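Local coordinates for hypothetical protein SpyM3_0169 (Streptococcus pyogenes, PDB 1PG6) that is of unknown function but binds calcium ions and belongs to the AIM24 mitochondrial biogenesis family of the cupin clan, at residues A[111-119]-A[180-189]; A[159-167]-A[221-230]. All blocks are in the same frame, centred on the assembly; numbering follows the deposited sequence.

Contact 1: residues A[111-119]-A[180-189]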
ATOM      1  N   LYS A 111     -17.357  -0.377   0.849  1.00 24.69           N
ATOM      2  CA  LYS A 111     -16.233  -0.759   1.691  1.00 23.25           C
ATOM      3  C   LYS A 111     -14.990   0.020   1.277  1.00 20.59           C
ATOM      4  O   LYS A 111     -14.780   0.296   0.095  1.00 19.78           O
ATOM      5  CB  LYS A 111     -15.975  -2.267   1.581  1.00 24.67           C
ATOM      6  CG  LYS A 111     -17.123  -3.127   2.103  1.00 27.57           C
ATOM      7  CD  LYS A 111     -16.846  -4.616   1.940  1.00 30.31           C
ATOM      8  CE  LYS A 111     -15.703  -5.095   2.832  1.00 29.98           C
ATOM      9  NZ  LYS A 111     -16.074  -5.135   4.277  1.00 30.57           N
ATOM     10  N   GLN A 112     -14.188   0.394   2.266  1.00 18.98           N
ATOM     11  CA  GLN A 112     -12.952   1.122   2.036  1.00 18.29           C
ATOM     12  C   GLN A 112     -11.907   0.465   2.912  1.00 15.01           C
ATOM     13  O   GLN A 112     -12.242  -0.325   3.795  1.00 17.45           O
ATOM     14  CB  GLN A 112     -13.090   2.599   2.414  1.00 18.08           C
ATOM     15  CG  GLN A 112     -14.084   3.387   1.565  1.00 18.99           C
ATOM     16  CD  GLN A 112     -13.742   3.383   0.085  1.00 19.51           C
ATOM     17  OE1 GLN A 112     -12.573   3.388  -0.298  1.00 17.00           O
ATOM     18  NE2 GLN A 112     -14.769   3.394  -0.757  1.00 18.86           N
ATOM     19  N   TYR A 113     -10.642   0.795   2.681  1.00 16.15           N
ATOM     20  CA  TYR A 113      -9.564   0.187   3.445  1.00 14.09           C
ATOM     21  C   TYR A 113      -8.451   1.144   3.828  1.00 14.52           C
ATOM     22  O   TYR A 113      -8.306   2.219   3.248  1.00 15.46           O
ATOM     23  CB  TYR A 113      -8.939  -0.960   2.642  1.00 15.14           C
ATOM     24  CG  TYR A 113      -9.909  -2.046   2.236  1.00 16.03           C
ATOM     25  CD1 TYR A 113     -10.712  -1.909   1.099  1.00 14.68           C
ATOM     26  CD2 TYR A 113     -10.065  -3.188   3.020  1.00 14.72           C
ATOM     27  CE1 TYR A 113     -11.652  -2.882   0.759  1.00 15.19           C
ATOM     28  CE2 TYR A 113     -11.002  -4.163   2.692  1.00 15.28           C
ATOM     29  CZ  TYR A 113     -11.791  -4.006   1.569  1.00 14.98           C
ATOM     30  OH  TYR A 113     -12.742  -4.952   1.278  1.00 15.86           O
ATOM     31  N   ARG A 114      -7.670   0.723   4.818  1.00 13.11           N
ATOM     32  CA  ARG A 114      -6.506   1.458   5.273  1.00 14.15           C
ATOM     33  C   ARG A 114      -5.358   0.487   4.982  1.00 15.32           C
ATOM     34  O   ARG A 114      -5.546  -0.735   5.028  1.00 14.82           O
ATOM     35  CB  ARG A 114      -6.585   1.758   6.776  1.00 16.49           C
ATOM     36  CG  ARG A 114      -7.796   2.596   7.191  1.00 18.15           C
ATOM     37  CD  ARG A 114      -7.663   3.063   8.636  1.00 18.64           C
ATOM     38  NE  ARG A 114      -8.935   3.502   9.227  1.00 20.57           N
ATOM     39  CZ  ARG A 114      -9.484   4.700   9.047  1.00 23.40           C
ATOM     40  NH1 ARG A 114      -8.886   5.610   8.288  1.00 18.99           N
ATOM     41  NH2 ARG A 114     -10.635   4.992   9.636  1.00 22.52           N
ATOM     42  N   LEU A 115      -4.188   1.022   4.656  1.00 16.06           N
ATOM     43  CA  LEU A 115      -3.035   0.185   4.347  1.00 17.55           C
ATOM     44  C   LEU A 115      -1.763   0.729   4.952  1.00 16.89           C
ATOM     45  O   LEU A 115      -1.581   1.941   5.069  1.00 16.45           O
ATOM     46  CB  LEU A 115      -2.811   0.092   2.837  1.00 19.81           C
ATOM     47  CG  LEU A 115      -3.981  -0.143   1.887  1.00 21.78           C
ATOM     48  CD1 LEU A 115      -4.739   1.153   1.686  1.00 19.64           C
ATOM     49  CD2 LEU A 115      -3.439  -0.638   0.549  1.00 22.54           C
ATOM     50  N   ASN A 116      -0.877  -0.184   5.324  1.00 16.00           N
ATOM     51  CA  ASN A 116       0.417   0.181   5.879  1.00 17.87           C
ATOM     52  C   ASN A 116       1.361   0.566   4.757  1.00 20.82           C
ATOM     53  O   ASN A 116       1.101   0.275   3.590  1.00 18.04           O
ATOM     54  CB  ASN A 116       1.020  -1.003   6.623  1.00 16.74           C
ATOM     55  CG  ASN A 116       0.651  -1.017   8.075  1.00 16.78           C
ATOM     56  OD1 ASN A 116       0.314  -2.063   8.636  1.00 15.68           O
ATOM     57  ND2 ASN A 116       0.714   0.145   8.704  1.00 13.77           N
ATOM     58  N   ASP A 117       2.466   1.208   5.130  1.00 23.08           N
ATOM     59  CA  ASP A 117       3.487   1.615   4.178  1.00 25.74           C
ATOM     60  C   ASP A 117       4.048   0.396   3.474  1.00 23.95           C
ATOM     61  O   ASP A 117       4.406  -0.604   4.109  1.00 25.12           O
ATOM     62  CB  ASP A 117       4.649   2.334   4.869  1.00 28.09           C
ATOM     63  CG  ASP A 117       4.369   3.797   5.117  1.00 33.55           C
ATOM     64  OD1 ASP A 117       3.837   4.469   4.205  1.00 35.01           O
ATOM     65  OD2 ASP A 117       4.704   4.279   6.224  1.00 35.12           O
ATOM     66  N   GLY A 118       4.129   0.496   2.156  1.00 21.26           N
ATOM     67  CA  GLY A 118       4.665  -0.586   1.362  1.00 18.86           C
ATOM     68  C   GLY A 118       3.605  -1.537   0.860  1.00 16.87           C
ATOM     69  O   GLY A 118       3.873  -2.324  -0.039  1.00 17.17           O
ATOM     70  N   ALA A 119       2.400  -1.478   1.418  1.00 12.01           N
ATOM     71  CA  ALA A 119       1.345  -2.390   0.975  1.00 12.18           C
ATOM     72  C   ALA A 119       0.602  -1.912  -0.271  1.00 11.92           C
ATOM     73  O   ALA A 119      -0.098  -2.692  -0.921  1.00 12.55           O
ATOM     74  CB  ALA A 119       0.344  -2.638   2.108  1.00 12.37           C
ATOM     75  N   ASN A 180       2.355  -5.102  13.647  1.00 11.95           N
ATOM     76  CA  ASN A 180       2.014  -4.277  12.486  1.00 12.16           C
ATOM     77  C   ASN A 180       2.840  -4.567  11.243  1.00 10.86           C
ATOM     78  O   ASN A 180       2.412  -4.261  10.130  1.00 12.64           O
ATOM     79  CB  ASN A 180       2.122  -2.791  12.832  1.00 12.92           C
ATOM     80  CG  ASN A 180       1.426  -1.908  11.811  1.00 13.74           C
ATOM     81  OD1 ASN A 180       2.023  -0.989  11.248  1.00 15.05           O
ATOM     82  ND2 ASN A 180       0.158  -2.192  11.563  1.00 11.76           N
ATOM     83  N   ALA A 181       4.019  -5.155  11.430  1.00 10.56           N
ATOM     84  CA  ALA A 181       4.894  -5.491  10.306  1.00  9.05           C
ATOM     85  C   ALA A 181       4.259  -6.582   9.442  1.00  9.64           C
ATOM     86  O   ALA A 181       4.676  -6.808   8.306  1.00 10.57           O
ATOM     87  CB  ALA A 181       6.247  -5.960  10.823  1.00 10.28           C
ATOM     88  N   HIS A 182       3.260  -7.260   9.998  1.00  8.65           N
ATOM     89  CA  HIS A 182       2.552  -8.328   9.288  1.00  9.31           C
ATOM     90  C   HIS A 182       1.173  -7.899   8.799  1.00 10.90           C
ATOM     91  O   HIS A 182       0.427  -8.701   8.235  1.00 11.02           O
ATOM     92  CB  HIS A 182       2.410  -9.557  10.189  1.00  9.23           C
ATOM     93  CG  HIS A 182       3.683 -10.329  10.361  1.00  8.58           C
ATOM     94  ND1 HIS A 182       4.095 -11.288   9.462  1.00  8.17           N
ATOM     95  CD2 HIS A 182       4.655 -10.246  11.299  1.00  9.70           C
ATOM     96  CE1 HIS A 182       5.272 -11.762   9.839  1.00  8.26           C
ATOM     97  NE2 HIS A 182       5.634 -11.147  10.949  1.00 11.08           N
ATOM     98  N   VAL A 183       0.833  -6.630   9.007  1.00 10.15           N
ATOM     99  CA  VAL A 183      -0.468  -6.126   8.585  1.00 10.01           C
ATOM    100  C   VAL A 183      -0.384  -5.468   7.215  1.00  9.34           C
ATOM    101  O   VAL A 183       0.375  -4.527   7.010  1.00 11.61           O
ATOM    102  CB  VAL A 183      -1.025  -5.121   9.619  1.00 10.25           C
ATOM    103  CG1 VAL A 183      -2.316  -4.496   9.111  1.00  9.82           C
ATOM    104  CG2 VAL A 183      -1.267  -5.832  10.945  1.00 10.35           C
ATOM    105  N   VAL A 184      -1.162  -5.980   6.269  1.00  9.14           N
ATOM    106  CA  VAL A 184      -1.164  -5.437   4.915  1.00  9.38           C
ATOM    107  C   VAL A 184      -2.189  -4.313   4.748  1.00 10.44           C
ATOM    108  O   VAL A 184      -1.842  -3.171   4.439  1.00  9.89           O
ATOM    109  CB  VAL A 184      -1.482  -6.539   3.873  1.00  9.37           C
ATOM    110  CG1 VAL A 184      -1.522  -5.942   2.468  1.00 10.49           C
ATOM    111  CG2 VAL A 184      -0.435  -7.643   3.950  1.00  9.18           C
ATOM    112  N   ALA A 185      -3.457  -4.654   4.956  1.00 11.18           N
ATOM    113  CA  ALA A 185      -4.544  -3.697   4.802  1.00 11.24           C
ATOM    114  C   ALA A 185      -5.730  -4.170   5.628  1.00 11.48           C
ATOM    115  O   ALA A 185      -5.834  -5.350   5.956  1.00 11.47           O
ATOM    116  CB  ALA A 185      -4.937  -3.606   3.327  1.00  9.52           C
ATOM    117  N   TRP A 186      -6.630  -3.255   5.972  1.00 12.20           N
ATOM    118  CA  TRP A 186      -7.787  -3.644   6.768  1.00 12.02           C
ATOM    119  C   TRP A 186      -8.972  -2.718   6.536  1.00 13.90           C
ATOM    120  O   TRP A 186      -8.810  -1.599   6.053  1.00 14.40           O
ATOM    121  CB  TRP A 186      -7.402  -3.688   8.254  1.00 13.02           C
ATOM    122  CG  TRP A 186      -7.037  -2.352   8.846  1.00 14.25           C
ATOM    123  CD1 TRP A 186      -7.868  -1.509   9.531  1.00 14.86           C
ATOM    124  CD2 TRP A 186      -5.753  -1.713   8.817  1.00 13.77           C
ATOM    125  NE1 TRP A 186      -7.182  -0.389   9.932  1.00 14.20           N
ATOM    126  CE2 TRP A 186      -5.886  -0.484   9.505  1.00 15.67           C
ATOM    127  CE3 TRP A 186      -4.505  -2.056   8.276  1.00 13.41           C
ATOM    128  CZ2 TRP A 186      -4.813   0.404   9.668  1.00 14.02           C
ATOM    129  CZ3 TRP A 186      -3.439  -1.170   8.438  1.00 13.97           C
ATOM    130  CH2 TRP A 186      -3.603   0.047   9.130  1.00 14.74           C
ATOM    131  N   SER A 187     -10.165  -3.198   6.865  1.00 14.68           N
ATOM    132  CA  SER A 187     -11.389  -2.420   6.677  1.00 14.73           C
ATOM    133  C   SER A 187     -11.348  -1.079   7.396  1.00 15.83           C
ATOM    134  O   SER A 187     -10.951  -0.994   8.559  1.00 15.01           O
ATOM    135  CB  SER A 187     -12.595  -3.220   7.160  1.00 13.96           C
ATOM    136  OG  SER A 187     -12.803  -4.372   6.357  1.00 15.99           O
ATOM    137  N   ARG A 188     -11.770  -0.031   6.701  1.00 16.41           N
ATOM    138  CA  ARG A 188     -11.775   1.306   7.282  1.00 18.31           C
ATOM    139  C   ARG A 188     -12.794   1.371   8.414  1.00 19.35           C
ATOM    140  O   ARG A 188     -12.651   2.156   9.350  1.00 17.56           O
ATOM    141  CB  ARG A 188     -12.121   2.341   6.217  1.00 21.06           C
ATOM    142  CG  ARG A 188     -11.941   3.766   6.691  1.00 24.61           C
ATOM    143  CD  ARG A 188     -12.395   4.735   5.634  1.00 27.88           C
ATOM    144  NE  ARG A 188     -13.830   4.643   5.414  1.00 30.45           N
ATOM    145  CZ  ARG A 188     -14.485   5.341   4.495  1.00 32.64           C
ATOM    146  NH1 ARG A 188     -13.829   6.184   3.708  1.00 31.86           N
ATOM    147  NH2 ARG A 188     -15.796   5.193   4.363  1.00 32.91           N
ATOM    148  N   GLU A 189     -13.814   0.527   8.312  1.00 20.56           N
ATOM    149  CA  GLU A 189     -14.887   0.446   9.292  1.00 22.77           C
ATOM    150  C   GLU A 189     -14.419  -0.063  10.668  1.00 22.29           C
ATOM    151  O   GLU A 189     -15.090   0.144  11.684  1.00 21.64           O
ATOM    152  CB  GLU A 189     -15.992  -0.448   8.718  1.00 24.63           C
ATOM    153  CG  GLU A 189     -15.440  -1.676   7.962  1.00 26.59           C
ATOM    154  CD  GLU A 189     -15.712  -1.675   6.453  1.00 28.13           C
ATOM    155  OE1 GLU A 189     -15.268  -0.741   5.720  1.00 18.01           O
ATOM    156  OE2 GLU A 189     -16.369  -2.643   5.982  1.00 28.14           O
TER
HETATM  157  O   HOH W   1     -13.848  -2.938   4.224  1.00 20.06           O
HETATM  158  O   HOH W   2      -9.727   0.970  10.200  1.00 16.66           O
HETATM  159  O   HOH W   3     -11.272   3.706  12.160  1.00 30.70           O

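Contact 2: residues A[159-167]-A[221-230]. With CA (calcium ion), chain B.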
ATOM      1  N   LEU A 159      -5.323  -2.197  -5.402  1.00 11.19           N
ATOM      2  CA  LEU A 159      -4.463  -3.374  -5.471  1.00 10.85           C
ATOM      3  C   LEU A 159      -3.449  -3.230  -4.340  1.00 11.24           C
ATOM      4  O   LEU A 159      -2.707  -2.249  -4.288  1.00 11.68           O
ATOM      5  CB  LEU A 159      -3.724  -3.455  -6.817  1.00 10.25           C
ATOM      6  CG  LEU A 159      -4.561  -3.633  -8.088  1.00 10.49           C
ATOM      7  CD1 LEU A 159      -3.642  -3.808  -9.299  1.00 11.36           C
ATOM      8  CD2 LEU A 159      -5.467  -4.847  -7.946  1.00 10.20           C
ATOM      9  N   ALA A 160      -3.439  -4.195  -3.421  1.00 10.35           N
ATOM     10  CA  ALA A 160      -2.505  -4.190  -2.302  1.00 10.61           C
ATOM     11  C   ALA A 160      -1.531  -5.342  -2.528  1.00 10.65           C
ATOM     12  O   ALA A 160      -1.877  -6.328  -3.178  1.00 10.95           O
ATOM     13  CB  ALA A 160      -3.250  -4.377  -0.984  1.00 10.41           C
ATOM     14  N   ASN A 161      -0.316  -5.217  -2.006  1.00 10.55           N
ATOM     15  CA  ASN A 161       0.694  -6.262  -2.192  1.00 10.68           C
ATOM     16  C   ASN A 161       1.302  -6.654  -0.849  1.00  9.98           C
ATOM     17  O   ASN A 161       1.398  -5.836   0.056  1.00 10.25           O
ATOM     18  CB  ASN A 161       1.796  -5.739  -3.113  1.00 14.68           C
ATOM     19  CG  ASN A 161       2.746  -4.812  -2.390  1.00 16.46           C
ATOM     20  OD1 ASN A 161       3.725  -5.263  -1.797  1.00 23.81           O
ATOM     21  ND2 ASN A 161       2.449  -3.525  -2.401  1.00 18.95           N
ATOM     22  N   SER A 162       1.737  -7.907  -0.735  1.00 10.01           N
ATOM     23  CA  SER A 162       2.334  -8.387   0.508  1.00  9.49           C
ATOM     24  C   SER A 162       3.764  -8.849   0.349  1.00  8.82           C
ATOM     25  O   SER A 162       4.219  -9.131  -0.753  1.00  9.93           O
ATOM     26  CB  SER A 162       1.552  -9.590   1.030  1.00 11.26           C
ATOM     27  OG  SER A 162       1.683 -10.667   0.106  1.00 10.11           O
ATOM     28  N   PHE A 163       4.470  -8.919   1.469  1.00  6.64           N
ATOM     29  CA  PHE A 163       5.807  -9.491   1.497  1.00  7.24           C
ATOM     30  C   PHE A 163       5.438 -10.836   2.142  1.00  6.64           C
ATOM     31  O   PHE A 163       5.020 -10.893   3.302  1.00  7.65           O
ATOM     32  CB  PHE A 163       6.741  -8.716   2.420  1.00  8.30           C
ATOM     33  CG  PHE A 163       8.091  -9.365   2.595  1.00  8.63           C
ATOM     34  CD1 PHE A 163       8.755  -9.941   1.508  1.00  8.46           C
ATOM     35  CD2 PHE A 163       8.709  -9.385   3.839  1.00  8.67           C
ATOM     36  CE1 PHE A 163      10.018 -10.527   1.668  1.00  8.83           C
ATOM     37  CE2 PHE A 163       9.977  -9.968   4.011  1.00 10.16           C
ATOM     38  CZ  PHE A 163      10.630 -10.539   2.925  1.00  9.37           C
ATOM     39  N   GLY A 164       5.570 -11.917   1.385  1.00  7.36           N
ATOM     40  CA  GLY A 164       5.188 -13.214   1.902  1.00  6.95           C
ATOM     41  C   GLY A 164       3.784 -13.521   1.404  1.00  7.97           C
ATOM     42  O   GLY A 164       3.293 -12.868   0.479  1.00  9.20           O
ATOM     43  N   SER A 165       3.140 -14.516   2.009  1.00  8.56           N
ATOM     44  CA  SER A 165       1.791 -14.926   1.617  1.00  8.26           C
ATOM     45  C   SER A 165       0.719 -14.196   2.418  1.00  9.97           C
ATOM     46  O   SER A 165       0.957 -13.804   3.559  1.00  9.94           O
ATOM     47  CB  SER A 165       1.627 -16.438   1.793  1.00  9.89           C
ATOM     48  OG  SER A 165       2.572 -17.155   0.994  1.00  8.85           O
ATOM     49  N   ILE A 166      -0.458 -14.034   1.814  1.00  9.65           N
ATOM     50  CA  ILE A 166      -1.581 -13.329   2.437  1.00 11.97           C
ATOM     51  C   ILE A 166      -2.641 -14.217   3.065  1.00 13.17           C
ATOM     52  O   ILE A 166      -3.040 -15.232   2.492  1.00 13.48           O
ATOM     53  CB  ILE A 166      -2.306 -12.419   1.409  1.00 12.36           C
ATOM     54  CG1 ILE A 166      -1.356 -11.326   0.928  1.00 11.94           C
ATOM     55  CG2 ILE A 166      -3.571 -11.798   2.035  1.00 15.20           C
ATOM     56  CD1 ILE A 166      -1.918 -10.499  -0.235  1.00 14.28           C
ATOM     57  N   LYS A 167      -3.101 -13.813   4.247  1.00 14.55           N
ATOM     58  CA  LYS A 167      -4.153 -14.527   4.957  1.00 15.11           C
ATOM     59  C   LYS A 167      -5.234 -13.503   5.274  1.00 14.78           C
ATOM     60  O   LYS A 167      -4.941 -12.399   5.729  1.00 12.91           O
ATOM     61  CB  LYS A 167      -3.623 -15.136   6.257  1.00 17.78           C
ATOM     62  CG  LYS A 167      -4.681 -15.880   7.059  1.00 23.44           C
ATOM     63  CD  LYS A 167      -4.088 -16.515   8.303  1.00 27.64           C
ATOM     64  CE  LYS A 167      -5.144 -17.274   9.088  1.00 30.93           C
ATOM     65  NZ  LYS A 167      -6.224 -16.370   9.575  1.00 34.69           N
ATOM     66  N   TYR A 221      -6.074  -8.098   6.443  1.00 11.05           N
ATOM     67  CA  TYR A 221      -5.220  -8.895   5.572  1.00 10.23           C
ATOM     68  C   TYR A 221      -3.822  -8.865   6.143  1.00  9.04           C
ATOM     69  O   TYR A 221      -3.230  -7.800   6.303  1.00 10.64           O
ATOM     70  CB  TYR A 221      -5.218  -8.333   4.147  1.00 10.21           C
ATOM     71  CG  TYR A 221      -6.545  -8.496   3.462  1.00 12.13           C
ATOM     72  CD1 TYR A 221      -6.839  -9.648   2.728  1.00 10.54           C
ATOM     73  CD2 TYR A 221      -7.542  -7.533   3.606  1.00 13.58           C
ATOM     74  CE1 TYR A 221      -8.097  -9.836   2.157  1.00 15.58           C
ATOM     75  CE2 TYR A 221      -8.802  -7.716   3.038  1.00 14.04           C
ATOM     76  CZ  TYR A 221      -9.072  -8.860   2.323  1.00 14.52           C
ATOM     77  OH  TYR A 221     -10.332  -9.035   1.788  1.00 19.40           O
ATOM     78  N   ILE A 222      -3.303 -10.032   6.488  1.00  9.80           N
ATOM     79  CA  ILE A 222      -1.957 -10.086   7.029  1.00  9.19           C
ATOM     80  C   ILE A 222      -1.048 -10.804   6.049  1.00  9.32           C
ATOM     81  O   ILE A 222      -1.517 -11.513   5.158  1.00  9.92           O
ATOM     82  CB  ILE A 222      -1.907 -10.812   8.385  1.00 10.89           C
ATOM     83  CG1 ILE A 222      -2.362 -12.260   8.224  1.00 12.15           C
ATOM     84  CG2 ILE A 222      -2.789 -10.088   9.393  1.00 11.77           C
ATOM     85  CD1 ILE A 222      -2.102 -13.117   9.445  1.00 15.35           C
ATOM     86  N   GLN A 223       0.253 -10.598   6.209  1.00  7.78           N
ATOM     87  CA  GLN A 223       1.241 -11.230   5.343  1.00  7.87           C
ATOM     88  C   GLN A 223       2.115 -12.111   6.232  1.00  7.54           C
ATOM     89  O   GLN A 223       2.280 -11.832   7.412  1.00  9.91           O
ATOM     90  CB  GLN A 223       2.077 -10.170   4.613  1.00  6.50           C
ATOM     91  CG  GLN A 223       2.911  -9.273   5.520  1.00  9.31           C
ATOM     92  CD  GLN A 223       3.627  -8.160   4.767  1.00 11.64           C
ATOM     93  OE1 GLN A 223       4.618  -7.602   5.252  1.00 13.35           O
ATOM     94  NE2 GLN A 223       3.121  -7.817   3.593  1.00  6.56           N
ATOM     95  N   SER A 224       2.677 -13.172   5.661  1.00  7.25           N
ATOM     96  CA  SER A 224       3.469 -14.117   6.442  1.00  7.77           C
ATOM     97  C   SER A 224       4.952 -13.811   6.645  1.00  7.99           C
ATOM     98  O   SER A 224       5.679 -14.634   7.195  1.00  8.06           O
ATOM     99  CB  SER A 224       3.313 -15.524   5.863  1.00  7.78           C
ATOM    100  OG  SER A 224       3.893 -15.599   4.581  1.00  9.50           O
ATOM    101  N   LEU A 225       5.411 -12.647   6.192  1.00  7.96           N
ATOM    102  CA  LEU A 225       6.806 -12.262   6.379  1.00  7.84           C
ATOM    103  C   LEU A 225       6.909 -10.832   6.905  1.00  8.56           C
ATOM    104  O   LEU A 225       6.023 -10.001   6.685  1.00  8.74           O
ATOM    105  CB  LEU A 225       7.604 -12.397   5.076  1.00  7.98           C
ATOM    106  CG  LEU A 225       7.817 -13.843   4.609  1.00  7.01           C
ATOM    107  CD1 LEU A 225       8.484 -13.846   3.244  1.00  7.58           C
ATOM    108  CD2 LEU A 225       8.676 -14.590   5.619  1.00  6.72           C
ATOM    109  N   ASN A 226       8.005 -10.565   7.601  1.00  8.25           N
ATOM    110  CA  ASN A 226       8.281  -9.265   8.215  1.00  9.51           C
ATOM    111  C   ASN A 226       9.506  -8.676   7.516  1.00  8.99           C
ATOM    112  O   ASN A 226      10.601  -9.199   7.653  1.00  9.93           O
ATOM    113  CB  ASN A 226       8.579  -9.500   9.701  1.00  9.57           C
ATOM    114  CG  ASN A 226       8.828  -8.221  10.472  1.00 11.86           C
ATOM    115  OD1 ASN A 226       9.393  -7.259   9.955  1.00 10.40           O
ATOM    116  ND2 ASN A 226       8.418  -8.217  11.735  1.00 14.10           N
ATOM    117  N   LEU A 227       9.317  -7.588   6.772  1.00  9.23           N
ATOM    118  CA  LEU A 227      10.417  -6.968   6.041  1.00 11.98           C
ATOM    119  C   LEU A 227      11.544  -6.498   6.954  1.00 11.18           C
ATOM    120  O   LEU A 227      12.722  -6.661   6.631  1.00 12.03           O
ATOM    121  CB  LEU A 227       9.902  -5.792   5.205  1.00 12.47           C
ATOM    122  CG  LEU A 227      10.811  -5.293   4.081  1.00 15.64           C
ATOM    123  CD1 LEU A 227      11.131  -6.447   3.129  1.00 15.12           C
ATOM    124  CD2 LEU A 227      10.109  -4.174   3.319  1.00 15.75           C
ATOM    125  N   GLU A 228      11.187  -5.923   8.097  1.00 12.93           N
ATOM    126  CA  GLU A 228      12.198  -5.449   9.029  1.00 16.03           C
ATOM    127  C   GLU A 228      13.019  -6.605   9.579  1.00 15.80           C
ATOM    128  O   GLU A 228      14.242  -6.507   9.699  1.00 16.88           O
ATOM    129  CB  GLU A 228      11.551  -4.681  10.179  1.00 18.79           C
ATOM    130  CG  GLU A 228      12.560  -4.101  11.154  1.00 21.87           C
ATOM    131  CD  GLU A 228      11.967  -3.001  12.005  1.00 26.97           C
ATOM    132  OE1 GLU A 228      12.705  -2.424  12.831  1.00 28.24           O
ATOM    133  OE2 GLU A 228      10.763  -2.711  11.844  1.00 31.13           O
ATOM    134  N   GLN A 229      12.346  -7.702   9.914  1.00 16.56           N
ATOM    135  CA  GLN A 229      13.031  -8.877  10.442  1.00 16.42           C
ATOM    136  C   GLN A 229      13.937  -9.475   9.379  1.00 15.38           C
ATOM    137  O   GLN A 229      15.047  -9.916   9.679  1.00 15.27           O
ATOM    138  CB  GLN A 229      12.024  -9.936  10.900  1.00 19.47           C
ATOM    139  CG  GLN A 229      11.279  -9.597  12.181  1.00 24.27           C
ATOM    140  CD  GLN A 229      12.202  -9.461  13.376  1.00 25.71           C
ATOM    141  OE1 GLN A 229      13.004 -10.351  13.663  1.00 29.23           O
ATOM    142  NE2 GLN A 229      12.086  -8.348  14.087  1.00 29.86           N
ATOM    143  N   PHE A 230      13.467  -9.500   8.134  1.00 13.42           N
ATOM    144  CA  PHE A 230      14.288 -10.049   7.062  1.00 12.55           C
ATOM    145  C   PHE A 230      15.534  -9.188   6.873  1.00 14.04           C
ATOM    146  O   PHE A 230      16.649  -9.708   6.741  1.00 13.76           O
ATOM    147  CB  PHE A 230      13.502 -10.137   5.748  1.00 12.86           C
ATOM    148  CG  PHE A 230      14.298 -10.720   4.614  1.00  9.86           C
ATOM    149  CD1 PHE A 230      14.867 -11.988   4.719  1.00 11.76           C
ATOM    150  CD2 PHE A 230      14.502  -9.989   3.451  1.00 12.25           C
ATOM    151  CE1 PHE A 230      15.638 -12.522   3.676  1.00 11.54           C
ATOM    152  CE2 PHE A 230      15.267 -10.509   2.402  1.00 12.73           C
ATOM    153  CZ  PHE A 230      15.834 -11.775   2.521  1.00 11.84           C
TER
HETATM  154 CA    CA B 237       4.854  -7.566  -2.558  1.00 31.32          CA
HETATM  155  O   HOH W   4       3.662  -9.067  -4.157  1.00 15.73           O

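Contact 1: residues A[111-119]-A[180-189]
An antiparallel strand pair in the middle of a six-stranded sheet joins strands 113-116 and 183-187; the short axes of the two strands come within 4.6 Å. Arg114 and Trp186 form the hydrogen-bonded pair: Arg114 N gives to Trp186 O and Trp186 N to Arg114 O, both at 2.9 Å, and Arg188 N and Asn116 N continue the ladder by giving to Gln112 O and Val184 O. On the face carrying Arg114 and Trp186, Arg114 CB sits over the six-membered ring of the indole as a CH-pi contact, 3.9 Å from its centroid. The indole is brought there by chi1 of 66°, which sets Trp186 CG between its backbone N and carbonyl carbon. Arg114 then runs on, extended, until Arg188 CG lies over the centre of its guanidinium, 3.4 Å from Arg114 NH2; Thr151 of strand 148-153 accepts from Arg114 NH1. Arg188 in turn lays its own guanidinium over Gln112 CG. On the face of Leu115 and Ala185, Leu115 CG packs on Ala185 CB. Val184 and Ala185 both oppose Tyr221, a classic beta bulge. Beyond Gln112, Lys111 NZ comes to Glu189 OE2 from above the carboxylate plane, a salt bridge of 3.0 Å, and makes a second one with Glu219. One water there donates to Gln112 O and lies 2.8 Å from Ser187 OG, which is also hydrogen-bonded to Glu219 N.

Contact 2: residues A[159-167]-A[221-230]
The Phe163 ring lies between Leu225 and Leu227: Leu225 CB is over one face, 3.8 Å from the ring centroid, and Leu227 CD1 covers the opposite face at 4.0 Å, both as CH-pi contacts offset toward the rim. Asn226 C sits at the ring edge in its plane, and Phe230 CB also meets the edge, while the Phe230 ring is inclined to that of Phe163 with planes at 51°. Phe163 reaches the start of helix 227-234 because its chi1 of 174° turns CG away from its own N. That helix begins after Asn226, the N-cap, whose OD1 accepts from Gln229 N. A second flat group, Tyr221, receives Ile166 CG2 at its edge, 4.0 Å from Tyr221 CD1. Lys167 N gives to Ile222 O and Ile222 N to Lys167 O, and the Lys167 and Ile222 side chains, on the same face of the sheet, run alongside each other, Lys167 CB near Ile222 CG1. Farther on, Ser224 grips Ser165 twice: Ser224 N donates to Ser165 O at 2.8 Å, and Ser224 OG accepts from Ser165 N at 2.9 Å. Within 159-167, Ser162 OG donates to Gly164 O. Asn161 OD1 and Ser162 O bind calcium at 2.7 and 2.5 Å, with a water and Thr99 among the other ligands; Asn161 ND2 is hydrogen-bonded to Gly118 O, which would hold the amide for the metal. The whole is an antiparallel edge pairing of strands 166-171 and 219-223, flanked by a calcium site where the chain passes from one six-stranded sheet to the other.

From the N terminus the segments come in the order 111-119, 159-167, 180-189, 221-230, so the two contacts cross: contact 1 closes a loop of 60 residues, and contact 2 starts inside that loop and closes one of 53 residues with a segment beyond contact 1, the two loops overlapping. Strands 113-116, 183-187, 219-223 and 166-171 lie next to one another in that order in one sheet, contact 1 supplying the first pairing and contact 2 the last. The pairing between them includes Val184 N to Tyr221 O, probably a hydrogen bond. A second probable bond, Ala119 O with Asn161 N, leads into the other six-stranded sheet, where strands 120-124 and 156-161 are neighbours.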